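Local structure of G/U mismatch-specific DNA glycosylase (Deinococcus radiodurans, 2C2Q) at residues V156-S161 with E171-L176; G61-Q66 with A73-Y78; G14-P19 with V85-S90. The protein is a mismatch-specific DNA glycosylase of the uracil-DNA glycosylase superfamily, built as a compact single-chain alpha/beta domain around a mixed beta-sheet. The protein carries 1 engineered substitution. One frame throughout, in Å; residues are numbered along the deposited sequence.

In the fold
From the N terminus, residues 14-19 lie ahead of strand 28-32 and are met by 85-90, just past strand 80-84. Interaction 3 thus closes the longest of the three loops, spanning the sequence of both strands, and ties the N-terminal lead-in to the loop that leaves strand 80-84, an outermost strand. Interaction 2 falls within that span and joins two parts of the connection from helix 53-59 to strand 80-84; its centre is about 22 Å from that of interaction 3. Interaction 1 follows in series, folding helix 171-188 back on the loop after strand 153-156. It lies across the chain's centre from interaction 3, and its nearest atoms are about 5 Å from interaction 2.

Interaction 1. Residues V156-S161 with E171-L176; sequences VLPSTS and EPWQAL
One hydrogen bond and a larger set of apolar contacts join Trp173 to Leu157 and Pro158. In the polar part, the indole NE1 of Trp173 donates to Pro158 O over 2.9 Å. The acceptor lies 3° out of the ring plane, and the N-H approaches in the carbonyl plane, on a lone pair, with an angle of 152° at the hydrogen.

The CH-pi part comes from Leu157. With CG anti to the carbonyl carbon (chi1 -54°), its CD1 stands over one indole face, 3.5 Å from the centroid of the six-membered ring. The same methyl meets Leu176 CD2 at 3.7 Å. In the aliphatic packing, Pro158 CD lies 3.6 Å from Pro172 CB in the helix's first turn. Separately, the methyl CG2 of Thr160 meets Trp173 CZ2 at 3.5 Å, while OG1 is hydrogen-bonded to Asn51 OD1.

These residues join the loop after strand 153-156 to the start of helix 171-188, with Leu30 of strand 28-32 touching both Leu157 and Trp173. The bond at the edge probably fixes the indole's position in its own plane, the methyl limits its swing toward that face, and the buried N-H has a backbone carbonyl as acceptor.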
loop_
_atom_site.group_PDB
_atom_site.type_symbol
_atom_site.label_atom_id
_atom_site.label_comp_id
_atom_site.label_asym_id
_atom_site.label_seq_id
_atom_site.Cartn_x
_atom_site.Cartn_y
_atom_site.Cartn_z
ATOM N N VAL A 156 0.541 -3.169 8.965
ATOM C CA VAL A 156 -0.302 -4.163 8.280
ATOM C C VAL A 156 -1.730 -3.757 8.535
ATOM O O VAL A 156 -2.093 -3.408 9.676
ATOM C CB VAL A 156 0.000 -5.605 8.745
ATOM C CG1 VAL A 156 -0.999 -6.612 8.135
ATOM C CG2 VAL A 156 1.445 -6.048 8.367
ATOM N N LEU A 157 -2.542 -3.693 7.468
ATOM C CA LEU A 157 -3.865 -3.123 7.606
ATOM C C LEU A 157 -4.921 -4.114 7.182
ATOM O O LEU A 157 -4.629 -4.963 6.367
ATOM C CB LEU A 157 -4.042 -1.836 6.785
ATOM C CG LEU A 157 -2.976 -0.748 7.055
ATOM C CD1 LEU A 157 -3.076 0.351 5.911
ATOM C CD2 LEU A 157 -3.171 -0.109 8.373
ATOM N N PRO A 158 -6.135 -4.022 7.761
ATOM C CA PRO A 158 -7.255 -4.900 7.338
ATOM C C PRO A 158 -7.608 -4.591 5.900
ATOM O O PRO A 158 -7.767 -3.425 5.542
ATOM C CB PRO A 158 -8.407 -4.501 8.288
ATOM C CG PRO A 158 -7.702 -3.932 9.535
ATOM C CD PRO A 158 -6.544 -3.122 8.864
ATOM N N SER A 159 -7.724 -5.641 5.085
ATOM C CA SER A 159 -8.134 -5.450 3.657
ATOM C C SER A 159 -9.442 -4.645 3.491
ATOM O O SER A 159 -10.424 -4.857 4.230
ATOM C CB SER A 159 -8.180 -6.804 2.940
ATOM O OG SER A 159 -8.736 -6.643 1.675
ATOM N N THR A 160 -9.450 -3.708 2.537
ATOM C CA THR A 160 -10.622 -2.941 2.176
ATOM C C THR A 160 -11.406 -3.640 1.060
ATOM O O THR A 160 -12.350 -3.080 0.539
ATOM C CB THR A 160 -10.237 -1.521 1.757
ATOM O OG1 THR A 160 -9.256 -1.612 0.699
ATOM C CG2 THR A 160 -9.547 -0.762 2.927
ATOM N N SER A 161 -10.973 -4.844 0.669
ATOM C CA SER A 161 -11.641 -5.561 -0.396
ATOM C C SER A 161 -13.036 -6.032 0.058
ATOM O O SER A 161 -13.224 -6.260 1.264
ATOM C CB SER A 161 -10.717 -6.669 -0.868
ATOM O OG SER A 161 -11.370 -7.896 -0.689
ATOM N N GLU A 171 -9.849 0.710 13.139
ATOM C CA GLU A 171 -8.833 1.134 14.106
ATOM C C GLU A 171 -7.419 1.247 13.493
ATOM O O GLU A 171 -6.784 2.286 13.699
ATOM C CB GLU A 171 -8.763 0.227 15.343
ATOM C CG GLU A 171 -7.951 0.858 16.472
ATOM C CD GLU A 171 -8.001 0.019 17.747
ATOM O OE1 GLU A 171 -8.371 -1.193 17.662
ATOM O OE2 GLU A 171 -7.645 0.564 18.824
ATOM N N PRO A 172 -6.917 0.198 12.804
ATOM C CA PRO A 172 -5.533 0.251 12.279
ATOM C C PRO A 172 -5.315 1.382 11.257
ATOM O O PRO A 172 -4.234 2.043 11.298
ATOM C CB PRO A 172 -5.341 -1.149 11.665
ATOM C CG PRO A 172 -6.366 -2.022 12.440
ATOM C CD PRO A 172 -7.527 -1.131 12.528
ATOM N N TRP A 173 -6.323 1.632 10.419
ATOM C CA TRP A 173 -6.326 2.696 9.412
ATOM C C TRP A 173 -6.392 4.108 10.081
ATOM O O TRP A 173 -5.797 5.072 9.632
ATOM C CB TRP A 173 -7.529 2.542 8.445
ATOM C CG TRP A 173 -7.413 1.386 7.533
ATOM C CD1 TRP A 173 -7.804 0.084 7.756
ATOM C CD2 TRP A 173 -6.845 1.414 6.209
ATOM N NE1 TRP A 173 -7.498 -0.710 6.663
ATOM C CE2 TRP A 173 -6.944 0.081 5.681
ATOM C CE3 TRP A 173 -6.295 2.437 5.397
ATOM C CZ2 TRP A 173 -6.447 -0.277 4.404
ATOM C CZ3 TRP A 173 -5.805 2.074 4.089
ATOM C CH2 TRP A 173 -5.908 0.739 3.619
ATOM N N GLN A 174 -7.208 4.251 11.130
ATOM C CA GLN A 174 -7.265 5.528 11.781
ATOM C C GLN A 174 -5.958 5.805 12.536
ATOM O O GLN A 174 -5.492 6.964 12.560
ATOM C CB GLN A 174 -8.428 5.553 12.785
ATOM C CG GLN A 174 -8.553 6.892 13.432
ATOM C CD GLN A 174 -9.006 7.982 12.516
ATOM O OE1 GLN A 174 -10.050 7.887 11.857
ATOM N NE2 GLN A 174 -8.225 9.053 12.469
ATOM N N ALA A 175 -5.375 4.775 13.148
ATOM C CA ALA A 175 -4.097 4.917 13.872
ATOM C C ALA A 175 -2.986 5.341 12.887
ATOM O O ALA A 175 -2.031 6.081 13.227
ATOM C CB ALA A 175 -3.718 3.618 14.548
ATOM N N LEU A 176 -3.091 4.795 11.686
ATOM C CA LEU A 176 -2.139 5.131 10.641
ATOM C C LEU A 176 -2.316 6.569 10.258
ATOM O O LEU A 176 -1.302 7.319 10.169
ATOM C CB LEU A 176 -2.318 4.182 9.426
ATOM C CG LEU A 176 -1.341 4.479 8.297
ATOM C CD1 LEU A 176 0.109 4.390 8.722
ATOM C CD2 LEU A 176 -1.643 3.524 7.128
#

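Interaction 2. Residues G61-Q66 with A73-Y78; sequences GLTPRQ and ATLPQY
Pro64 and Tyr78 approach from opposite directions, and the proline lies over a face of the phenol ring. Pro64 CD stands 3.7 Å from the ring centroid of Tyr78 and 20° off its normal, a CH-pi contact displaced toward the rim. The displacement is toward the CE1-CZ side of the ring: CD is 3.5 Å from Tyr78 CZ, and Pro64 CG is the same distance from the OH oxygen. On the opposite face Gln77 CG sits over the ring centre, 3.6 Å above the plane, so the phenol is sandwiched between a proline and the aliphatic part of its own neighbour in sequence.

Thr63 meets Tyr78 at about a right angle. With CG2 anti to the carbonyl carbon and OG1 at chi1 71°, its two branches point to different partners. The methyl CG2 turns to Leu75 CD2, at 3.7 Å, and the hydroxyl donates to Arg65 O over 2.7 Å, nearly in line with that C=O, a bond that spans Pro64.

Both segments belong to the connection between helix 53-59 and strand 80-84 of the alpha/beta domain. At Gly61 the preceding helix ends in a Schellman motif, with positive phi, whereas 73-78 is a 3-10 segment leading to the strand. Leu75 extends the contact inward to Leu80 and Leu82 of that strand, and Thr63 also touches Leu57 of the helix.

No direct hydrogen bond crosses between the two backbones. Instead one water donates to both Leu62 O and Tyr78 O, at 2.7 Å in each case, and bridges the carbonyls.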
loop_
_atom_site.group_PDB
_atom_site.type_symbol
_atom_site.label_atom_id
_atom_site.label_comp_id
_atom_site.label_asym_id
_atom_site.label_seq_id
_atom_site.Cartn_x
_atom_site.Cartn_y
_atom_site.Cartn_z
ATOM N N GLY A 61 -8.611 10.778 7.415
ATOM C CA GLY A 61 -7.936 12.045 7.083
ATOM C C GLY A 61 -6.538 11.837 6.525
ATOM O O GLY A 61 -5.641 12.615 6.795
ATOM N N LEU A 62 -6.315 10.750 5.794
ATOM C CA LEU A 62 -5.064 10.632 4.990
ATOM C C LEU A 62 -5.199 11.529 3.776
ATOM O O LEU A 62 -4.187 12.095 3.275
ATOM C CB LEU A 62 -4.803 9.167 4.603
ATOM C CG LEU A 62 -4.275 8.282 5.714
ATOM C CD1 LEU A 62 -4.341 6.781 5.400
ATOM C CD2 LEU A 62 -2.854 8.735 6.112
ATOM N N THR A 63 -6.429 11.677 3.292
ATOM C CA THR A 63 -6.764 12.654 2.261
ATOM C C THR A 63 -7.948 13.537 2.722
ATOM O O THR A 63 -8.801 13.080 3.493
ATOM C CB THR A 63 -7.078 11.971 0.892
ATOM O OG1 THR A 63 -8.344 11.250 0.903
ATOM C CG2 THR A 63 -5.979 10.957 0.519
ATOM N N PRO A 64 -7.981 14.802 2.278
ATOM C CA PRO A 64 -9.064 15.742 2.640
ATOM C C PRO A 64 -10.375 15.608 1.868
ATOM O O PRO A 64 -11.363 16.264 2.235
ATOM C CB PRO A 64 -8.452 17.112 2.325
ATOM C CG PRO A 64 -7.499 16.848 1.166
ATOM C CD PRO A 64 -6.921 15.465 1.479
ATOM N N ARG A 65 -10.377 14.834 0.782
ATOM C CA ARG A 65 -11.570 14.567 -0.037
ATOM C C ARG A 65 -11.471 13.095 -0.381
ATOM O O ARG A 65 -10.394 12.538 -0.229
ATOM C CB ARG A 65 -11.517 15.378 -1.330
ATOM C CG ARG A 65 -12.308 16.723 -1.312
ATOM C CD ARG A 65 -12.000 17.642 -2.550
ATOM N NE ARG A 65 -11.034 16.997 -3.456
ATOM C CZ ARG A 65 -11.355 16.211 -4.491
ATOM N NH1 ARG A 65 -12.631 15.986 -4.794
ATOM N NH2 ARG A 65 -10.393 15.650 -5.236
ATOM N N GLN A 66 -12.557 12.463 -0.821
ATOM C CA GLN A 66 -12.465 11.087 -1.295
ATOM C C GLN A 66 -12.007 11.154 -2.769
ATOM O O GLN A 66 -12.706 11.750 -3.636
ATOM C CB GLN A 66 -13.792 10.317 -1.145
ATOM C CG GLN A 66 -13.762 8.936 -1.814
ATOM C CD GLN A 66 -15.010 8.081 -1.557
ATOM O OE1 GLN A 66 -15.689 8.239 -0.534
ATOM N NE2 GLN A 66 -15.290 7.161 -2.459
ATOM N N ALA A 73 -2.592 9.035 -8.685
ATOM C CA ALA A 73 -1.263 9.605 -8.806
ATOM C C ALA A 73 -1.046 10.947 -8.118
ATOM O O ALA A 73 0.095 11.402 -8.015
ATOM C CB ALA A 73 -0.760 9.665 -10.311
ATOM N N THR A 74 -2.137 11.581 -7.628
ATOM C CA THR A 74 -2.034 12.835 -6.951
ATOM C C THR A 74 -1.674 12.661 -5.480
ATOM O O THR A 74 -1.370 13.625 -4.780
ATOM C CB THR A 74 -3.345 13.638 -7.070
ATOM O OG1 THR A 74 -4.388 12.975 -6.310
ATOM C CG2 THR A 74 -3.874 13.720 -8.544
ATOM N N LEU A 75 -1.668 11.415 -5.014
ATOM C CA LEU A 75 -1.436 11.185 -3.610
ATOM C C LEU A 75 -0.156 11.810 -3.025
ATOM O O LEU A 75 -0.132 12.117 -1.820
ATOM C CB LEU A 75 -1.453 9.670 -3.283
ATOM C CG LEU A 75 -2.842 8.992 -3.235
ATOM C CD1 LEU A 75 -2.659 7.498 -2.934
ATOM C CD2 LEU A 75 -3.691 9.671 -2.136
ATOM N N PRO A 76 0.936 11.933 -3.791
ATOM C CA PRO A 76 2.134 12.538 -3.201
ATOM C C PRO A 76 1.965 13.958 -2.664
ATOM O O PRO A 76 2.761 14.370 -1.805
ATOM C CB PRO A 76 3.176 12.506 -4.347
ATOM C CG PRO A 76 2.751 11.327 -5.153
ATOM C CD PRO A 76 1.233 11.393 -5.148
ATOM N N GLN A 77 0.971 14.681 -3.144
ATOM C CA GLN A 77 0.724 16.026 -2.631
ATOM C C GLN A 77 0.291 15.946 -1.130
ATOM O O GLN A 77 0.348 16.924 -0.386
ATOM C CB GLN A 77 -0.278 16.754 -3.521
ATOM C CG GLN A 77 -1.745 16.349 -3.329
ATOM C CD GLN A 77 -2.673 17.108 -4.178
ATOM O OE1 GLN A 77 -2.511 18.346 -4.384
ATOM N NE2 GLN A 77 -3.703 16.409 -4.674
ATOM N N TYR A 78 -0.110 14.758 -0.711
ATOM C CA TYR A 78 -0.496 14.477 0.686
ATOM C C TYR A 78 0.559 13.642 1.378
ATOM O O TYR A 78 0.353 13.170 2.494
ATOM C CB TYR A 78 -1.891 13.786 0.698
ATOM C CG TYR A 78 -2.955 14.599 -0.008
ATOM C CD1 TYR A 78 -3.149 15.924 0.318
ATOM C CD2 TYR A 78 -3.778 14.030 -0.986
ATOM C CE1 TYR A 78 -4.126 16.698 -0.311
ATOM C CE2 TYR A 78 -4.738 14.778 -1.607
ATOM C CZ TYR A 78 -4.903 16.115 -1.276
ATOM O OH TYR A 78 -5.886 16.859 -1.889
HETATM O O HOH W 1 -1.797 12.968 4.176
#

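Interaction 3. Residues G14-P19 with V85-S90; sequences GEYLVP and VAKRHS
Lys87 bends at chi2 (-62°) and chi3 (-56°), carrying its chain past the ring of Tyr16 to Val18, whereas Arg88 runs extended from CG to NE to reach Glu15. The loops so joined precede strand 28-32 and follow strand 80-84, neighbouring parallel strands of the alpha/beta sheet.

Lys87 CB sits over one face of Tyr16, 3.8 Å from the ring centroid, in a CH-pi contact. NZ donates to Val18 O (2.7 Å) from above the carbonyl plane and forms a salt bridge with Asp20. Arg88 NE donates to Glu15 OE1 (2.7 Å), which accepts on its anti lone pair, in a salt bridge; the oxygen is tilted from the guanidinium plane. NH1 pairs with Glu105, and the two carboxylates probably stabilise the guanidinium charge.

Tyr16 CE1 lies over the guanidinium face, the planes 79° apart, while its OH is hydrogen-bonded to Lys109 NZ. One water lies 2.6 Å from Tyr16 OH and accepts from Arg88 NH2 at 3.0 Å. Leu17 N donates to Lys87 O at 3.0 Å; the Leu17 side chain runs beside the Arg88-His89 backbone, CD1 reaching His89 C at 3.4 Å. Lys87 O also accepts from a water, 2.9 Å away, that accepts from Val18 N.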
loop_
_atom_site.group_PDB
_atom_site.type_symbol
_atom_site.label_atom_id
_atom_site.label_comp_id
_atom_site.label_asym_id
_atom_site.label_seq_id
_atom_site.Cartn_x
_atom_site.Cartn_y
_atom_site.Cartn_z
ATOM N N GLY A 14 7.572 -0.213 -18.991
ATOM C CA GLY A 14 6.309 -0.697 -19.561
ATOM C C GLY A 14 5.768 -2.094 -19.223
ATOM O O GLY A 14 4.796 -2.553 -19.837
ATOM N N GLU A 15 6.357 -2.825 -18.303
ATOM C CA GLU A 15 5.800 -4.127 -17.989
ATOM C C GLU A 15 4.687 -4.012 -16.930
ATOM O O GLU A 15 3.843 -4.897 -16.821
ATOM C CB GLU A 15 6.862 -5.079 -17.528
ATOM C CG GLU A 15 7.935 -5.286 -18.613
ATOM C CD GLU A 15 8.973 -6.335 -18.260
ATOM O OE1 GLU A 15 8.908 -6.992 -17.184
ATOM O OE2 GLU A 15 9.890 -6.541 -19.118
ATOM N N TYR A 16 4.719 -2.959 -16.132
ATOM C CA TYR A 16 3.728 -2.899 -15.016
ATOM C C TYR A 16 2.346 -2.582 -15.593
ATOM O O TYR A 16 2.218 -1.749 -16.495
ATOM C CB TYR A 16 4.093 -1.829 -14.023
ATOM C CG TYR A 16 5.317 -2.091 -13.174
ATOM C CD1 TYR A 16 5.984 -3.342 -13.167
ATOM C CD2 TYR A 16 5.834 -1.057 -12.381
ATOM C CE1 TYR A 16 7.112 -3.519 -12.383
ATOM C CE2 TYR A 16 6.958 -1.221 -11.626
ATOM C CZ TYR A 16 7.593 -2.435 -11.615
ATOM O OH TYR A 16 8.701 -2.521 -10.801
ATOM N N LEU A 17 1.313 -3.223 -15.051
ATOM C CA LEU A 17 -0.060 -3.047 -15.513
ATOM C C LEU A 17 -0.549 -1.645 -15.163
ATOM O O LEU A 17 -1.266 -1.027 -15.938
ATOM C CB LEU A 17 -1.000 -4.124 -14.941
ATOM C CG LEU A 17 -0.603 -5.612 -15.144
ATOM C CD1 LEU A 17 -1.645 -6.494 -14.601
ATOM C CD2 LEU A 17 -0.336 -5.897 -16.651
ATOM N N VAL A 18 -0.121 -1.115 -13.992
ATOM C CA VAL A 18 -0.456 0.225 -13.552
ATOM C C VAL A 18 0.850 0.823 -12.932
ATOM O O VAL A 18 1.567 0.045 -12.311
ATOM C CB VAL A 18 -1.529 0.220 -12.460
ATOM C CG1 VAL A 18 -1.970 1.668 -12.231
ATOM C CG2 VAL A 18 -2.755 -0.653 -12.945
ATOM N N PRO A 19 1.197 2.081 -13.228
ATOM C CA PRO A 19 2.426 2.690 -12.683
ATOM C C PRO A 19 2.453 2.658 -11.145
ATOM O O PRO A 19 1.396 2.780 -10.482
ATOM C CB PRO A 19 2.363 4.146 -13.149
ATOM C CG PRO A 19 1.603 4.088 -14.430
ATOM C CD PRO A 19 0.497 3.051 -14.116
ATOM N N VAL A 85 2.800 -5.761 -4.318
ATOM C CA VAL A 85 3.812 -6.832 -4.323
ATOM C C VAL A 85 3.908 -7.465 -5.705
ATOM O O VAL A 85 4.996 -7.854 -6.161
ATOM C CB VAL A 85 3.493 -7.876 -3.228
ATOM C CG1 VAL A 85 4.594 -8.957 -3.145
ATOM C CG2 VAL A 85 3.289 -7.183 -1.839
ATOM N N ALA A 86 2.770 -7.602 -6.381
ATOM C CA ALA A 86 2.705 -8.105 -7.756
ATOM C C ALA A 86 2.291 -6.966 -8.729
ATOM O O ALA A 86 1.192 -6.389 -8.604
ATOM C CB ALA A 86 1.745 -9.242 -7.840
ATOM N N LYS A 87 3.163 -6.646 -9.687
ATOM C CA LYS A 87 2.929 -5.500 -10.557
ATOM C C LYS A 87 2.574 -5.863 -12.027
ATOM O O LYS A 87 2.135 -5.023 -12.775
ATOM C CB LYS A 87 4.169 -4.629 -10.564
ATOM C CG LYS A 87 4.380 -3.839 -9.273
ATOM C CD LYS A 87 3.223 -2.824 -8.959
ATOM C CE LYS A 87 2.999 -1.853 -10.106
ATOM N NZ LYS A 87 2.169 -0.642 -9.719
ATOM N N ARG A 88 2.901 -7.097 -12.417
ATOM C CA ARG A 88 2.736 -7.547 -13.806
ATOM C C ARG A 88 1.552 -8.481 -14.023
ATOM O O ARG A 88 1.376 -8.989 -15.156
ATOM C CB ARG A 88 4.023 -8.304 -14.228
ATOM C CG ARG A 88 5.290 -7.400 -14.182
ATOM C CD ARG A 88 6.564 -8.090 -14.739
ATOM N NE ARG A 88 7.732 -7.199 -14.751
ATOM C CZ ARG A 88 8.435 -6.870 -13.653
ATOM N NH1 ARG A 88 8.084 -7.324 -12.451
ATOM N NH2 ARG A 88 9.507 -6.082 -13.763
ATOM N N HIS A 89 0.768 -8.744 -12.963
ATOM C CA HIS A 89 -0.373 -9.629 -13.051
ATOM C C HIS A 89 -1.508 -8.991 -12.247
ATOM O O HIS A 89 -1.266 -8.238 -11.311
ATOM C CB HIS A 89 -0.056 -10.999 -12.410
ATOM C CG HIS A 89 1.097 -11.736 -13.054
ATOM N ND1 HIS A 89 2.419 -11.450 -12.775
ATOM C CD2 HIS A 89 1.111 -12.745 -13.964
ATOM C CE1 HIS A 89 3.202 -12.261 -13.480
ATOM N NE2 HIS A 89 2.431 -13.049 -14.219
ATOM N N SER A 90 -2.745 -9.352 -12.606
ATOM C CA SER A 90 -3.905 -8.874 -11.893
ATOM C C SER A 90 -4.779 -10.034 -11.489
ATOM O O SER A 90 -4.673 -11.147 -12.046
ATOM C CB SER A 90 -4.674 -7.886 -12.770
ATOM O OG SER A 90 -5.300 -8.513 -13.907
HETATM O O HOH W 2 10.530 -3.894 -11.996
HETATM O O HOH W 3 0.283 -3.046 -11.818
#